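PDB 4B6M: tubulin-specific chaperone, putative from Trypanosoma brucei, which probably binds alpha-tubulin and microtubule plus ends as tubulin-binding cofactor B, of which this chain is the CAP-Gly domain. Local coordinates for residues C14-F25 with W37-G47. Numbering follows the deposited sequence.
Sequences CRPGDRLGSVRF and WVGVEFDEPVG. With FMT (formic acid), chain C.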
# COMPACT_ATOMS: atom_id res chain seq x y z
N CYS A 14 -4.61 4.14 5.63
CA CYS A 14 -3.31 4.76 5.39
C CYS A 14 -3.39 6.27 5.35
O CYS A 14 -4.26 6.85 4.70
CB CYS A 14 -2.76 4.31 4.05
SG CYS A 14 -2.49 2.54 3.92
N ARG A 15 -2.43 6.93 6.01
CA ARG A 15 -2.25 8.36 5.87
C ARG A 15 -1.61 8.73 4.53
O ARG A 15 -0.93 7.86 3.96
CB ARG A 15 -1.33 8.87 6.99
CG ARG A 15 -1.98 8.81 8.35
CD ARG A 15 -1.19 9.68 9.32
NE ARG A 15 0.06 9.02 9.64
CZ ARG A 15 1.08 9.62 10.25
NH1 ARG A 15 1.01 10.89 10.65
NH2 ARG A 15 2.18 8.92 10.51
N PRO A 16 -1.82 9.98 4.05
CA PRO A 16 -2.77 10.86 4.71
C PRO A 16 -4.20 10.53 4.30
O PRO A 16 -4.40 9.93 3.25
CB PRO A 16 -2.40 12.24 4.19
CG PRO A 16 -1.90 11.99 2.83
CD PRO A 16 -1.15 10.67 2.93
N GLY A 17 -5.15 10.92 5.13
CA GLY A 17 -6.56 10.94 4.72
C GLY A 17 -7.37 9.66 4.78
O GLY A 17 -8.39 9.54 4.08
N ASP A 18 -6.91 8.72 5.61
CA ASP A 18 -7.61 7.46 5.91
C ASP A 18 -8.00 6.71 4.65
O ASP A 18 -9.18 6.45 4.37
CB ASP A 18 -8.83 7.69 6.85
CG ASP A 18 -8.41 8.14 8.24
OD1 ASP A 18 -7.39 7.64 8.74
OD2 ASP A 18 -9.09 9.00 8.82
N ARG A 19 -6.98 6.37 3.89
CA ARG A 19 -7.20 5.69 2.63
C ARG A 19 -7.25 4.19 2.87
O ARG A 19 -6.33 3.57 3.44
CB ARG A 19 -6.11 6.09 1.64
CG ARG A 19 -6.09 7.57 1.30
CD ARG A 19 -4.92 7.93 0.40
NE ARG A 19 -3.63 7.72 1.07
CZ ARG A 19 -2.51 7.42 0.41
NH1 ARG A 19 -2.54 7.28 -0.92
NH2 ARG A 19 -1.37 7.26 1.08
N LEU A 20 -8.36 3.59 2.47
CA LEU A 20 -8.62 2.20 2.74
C LEU A 20 -7.93 1.25 1.75
O LEU A 20 -8.00 1.48 0.55
CB LEU A 20 -10.13 2.01 2.64
CG LEU A 20 -10.66 0.64 2.94
CD1 LEU A 20 -10.22 0.20 4.32
CD2 LEU A 20 -12.20 0.75 2.86
N GLY A 21 -7.27 0.20 2.22
CA GLY A 21 -6.69 -0.78 1.26
C GLY A 21 -6.18 -2.10 1.82
O GLY A 21 -6.46 -2.45 2.97
N SER A 22 -5.44 -2.83 0.99
CA SER A 22 -4.89 -4.13 1.36
C SER A 22 -3.39 -4.09 1.17
O SER A 22 -2.92 -3.60 0.13
CB SER A 22 -5.45 -5.21 0.43
OG SER A 22 -6.86 -5.33 0.63
N VAL A 23 -2.66 -4.61 2.15
CA VAL A 23 -1.20 -4.72 2.04
C VAL A 23 -0.81 -5.80 1.03
O VAL A 23 -1.16 -6.98 1.18
CB VAL A 23 -0.56 -5.04 3.40
CG1 VAL A 23 0.95 -5.25 3.29
CG2 VAL A 23 -0.88 -3.92 4.40
N ARG A 24 -0.07 -5.39 0.00
CA ARG A 24 0.39 -6.30 -1.05
C ARG A 24 1.88 -6.64 -0.99
O ARG A 24 2.32 -7.59 -1.62
CB ARG A 24 0.10 -5.68 -2.40
CG ARG A 24 -1.37 -5.45 -2.70
CD ARG A 24 -2.19 -6.69 -2.44
NE ARG A 24 -3.54 -6.50 -2.97
CZ ARG A 24 -4.61 -7.18 -2.56
NH1 ARG A 24 -4.51 -8.10 -1.61
NH2 ARG A 24 -5.78 -6.93 -3.11
N PHE A 25 2.65 -5.89 -0.21
CA PHE A 25 4.10 -6.02 -0.18
C PHE A 25 4.60 -5.41 1.12
O PHE A 25 4.10 -4.38 1.53
CB PHE A 25 4.72 -5.27 -1.36
CG PHE A 25 6.22 -5.17 -1.30
CD1 PHE A 25 7.02 -6.24 -1.69
CD2 PHE A 25 6.83 -4.00 -0.84
CE1 PHE A 25 8.40 -6.15 -1.62
CE2 PHE A 25 8.21 -3.91 -0.77
CZ PHE A 25 9.01 -4.99 -1.16
N TRP A 37 9.46 -0.62 3.37
CA TRP A 37 8.29 -0.05 2.67
C TRP A 37 7.12 -1.00 2.70
O TRP A 37 7.27 -2.23 2.74
CB TRP A 37 8.63 0.23 1.21
CG TRP A 37 9.61 1.36 1.07
CD1 TRP A 37 11.00 1.29 0.99
CD2 TRP A 37 9.30 2.79 1.04
NE1 TRP A 37 11.55 2.55 0.92
CE2 TRP A 37 10.58 3.49 0.95
CE3 TRP A 37 8.12 3.54 1.09
CZ2 TRP A 37 10.65 4.88 0.89
CZ3 TRP A 37 8.21 4.94 1.05
CH2 TRP A 37 9.45 5.58 0.93
N VAL A 38 5.93 -0.42 2.62
CA VAL A 38 4.71 -1.20 2.54
C VAL A 38 4.01 -0.90 1.22
O VAL A 38 3.70 0.27 0.90
CB VAL A 38 3.77 -0.88 3.73
CG1 VAL A 38 2.53 -1.77 3.70
CG2 VAL A 38 4.51 -1.06 5.07
N GLY A 39 3.80 -1.92 0.39
CA GLY A 39 3.06 -1.74 -0.85
C GLY A 39 1.59 -1.94 -0.57
O GLY A 39 1.24 -3.00 -0.07
N VAL A 40 0.75 -0.95 -0.89
CA VAL A 40 -0.69 -1.05 -0.61
C VAL A 40 -1.48 -0.95 -1.89
O VAL A 40 -1.18 -0.11 -2.76
CB VAL A 40 -1.14 0.06 0.37
CG1 VAL A 40 -2.65 0.06 0.53
CG2 VAL A 40 -0.48 -0.10 1.73
N GLU A 41 -2.50 -1.80 -2.03
CA GLU A 41 -3.49 -1.60 -3.08
C GLU A 41 -4.74 -1.00 -2.44
O GLU A 41 -5.41 -1.63 -1.59
CB GLU A 41 -3.83 -2.92 -3.76
CG GLU A 41 -4.89 -2.75 -4.82
CD GLU A 41 -5.23 -4.04 -5.53
OE1 GLU A 41 -4.60 -5.08 -5.23
OE2 GLU A 41 -6.13 -4.00 -6.37
N PHE A 42 -5.06 0.21 -2.85
CA PHE A 42 -6.22 0.90 -2.33
C PHE A 42 -7.51 0.42 -2.97
O PHE A 42 -7.50 -0.08 -4.11
CB PHE A 42 -6.05 2.41 -2.48
CG PHE A 42 -4.88 2.94 -1.71
CD1 PHE A 42 -4.98 3.08 -0.33
CD2 PHE A 42 -3.68 3.26 -2.34
CE1 PHE A 42 -3.91 3.53 0.41
CE2 PHE A 42 -2.60 3.74 -1.60
CZ PHE A 42 -2.71 3.86 -0.21
N ASP A 43 -8.60 0.57 -2.23
CA ASP A 43 -9.91 0.24 -2.75
C ASP A 43 -10.36 1.22 -3.82
O ASP A 43 -11.02 0.82 -4.79
CB ASP A 43 -10.93 0.21 -1.63
CG ASP A 43 -10.75 -0.96 -0.68
OD1 ASP A 43 -9.78 -1.74 -0.80
OD2 ASP A 43 -11.60 -1.08 0.23
N GLU A 44 -9.99 2.49 -3.64
CA GLU A 44 -10.36 3.61 -4.48
C GLU A 44 -9.09 4.14 -5.16
O GLU A 44 -7.98 3.86 -4.71
CB GLU A 44 -11.03 4.69 -3.62
CG GLU A 44 -12.24 4.08 -2.91
CD GLU A 44 -13.26 5.05 -2.33
OE1 GLU A 44 -13.23 6.24 -2.66
OE2 GLU A 44 -14.13 4.58 -1.56
N PRO A 45 -9.25 4.87 -6.26
CA PRO A 45 -8.05 5.25 -7.01
C PRO A 45 -7.33 6.48 -6.40
O PRO A 45 -7.20 7.54 -7.03
CB PRO A 45 -8.57 5.47 -8.43
CG PRO A 45 -10.02 5.81 -8.23
CD PRO A 45 -10.47 4.97 -7.08
N VAL A 46 -6.83 6.27 -5.18
CA VAL A 46 -6.18 7.29 -4.36
C VAL A 46 -4.68 7.02 -4.17
O VAL A 46 -4.00 7.68 -3.37
CB VAL A 46 -6.89 7.47 -2.99
CG1 VAL A 46 -8.29 8.08 -3.18
CG2 VAL A 46 -6.89 6.17 -2.17
N GLY A 47 -4.16 6.01 -4.86
CA GLY A 47 -2.74 5.72 -4.75
C GLY A 47 -1.93 6.65 -5.63
O GLY A 47 -2.36 6.98 -6.73
C FMT C . 0.82 6.50 -1.72
O1 FMT C . 0.96 6.97 -0.58
O2 FMT C . -0.23 6.38 -2.32
O HOH W 1 -9.08 3.56 -0.90
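F42 and R19 meet at one end of the paired strands 19-25 and 37-42. F42 CZ lies against one face of the R19 guanidinium, with R19 NH1 3.5 Å from F42 CZ; the two planes differ by 30°. The edge of the F42 ring takes C14 CB, at 3.9 Å from F42 CE1, and V40 CG1 sits on one ring face. L69 of strand 66-69 touches C14, R19 and F42. On the face that carries V23 and V40, V23 CG1 packs 3.8 Å from V38 CG1.

The R19 chain bends at chi3 (-64°), which lays the guanidinium along F42. In its plane R19 NH1 bonds V46 O at 2.9 Å and R19 NH2 bonds R15 O. A formic acid molecule, probably from the crystallisation liquor, accepts a near-straight bond from each of R19 NH1 and NH2.

The strands are tightest at G21, whose CA is 4.0 Å from F42 CA; G21 and G39 bring no side chain between the backbones. S22 and E41 exchange two backbone bonds. R24 N bonds G39 O at 2.7 Å, F25 N adds a weak bond to it, and G39 N bonds F25 O: a classic beta bulge. Past the strand end D43 N bonds L20 O, and the D43 carboxylate is salt-bridged to R11.

The side carrying R24 and E41 is more open, with R24 exposed. R24 NE (2.9 Å) and NH2 (3.1 Å) grip E41 OE1 from one side of the carboxylate plane.

This is a twisted, bulged antiparallel hairpin in the small beta-sheet core of a CAP-Gly domain.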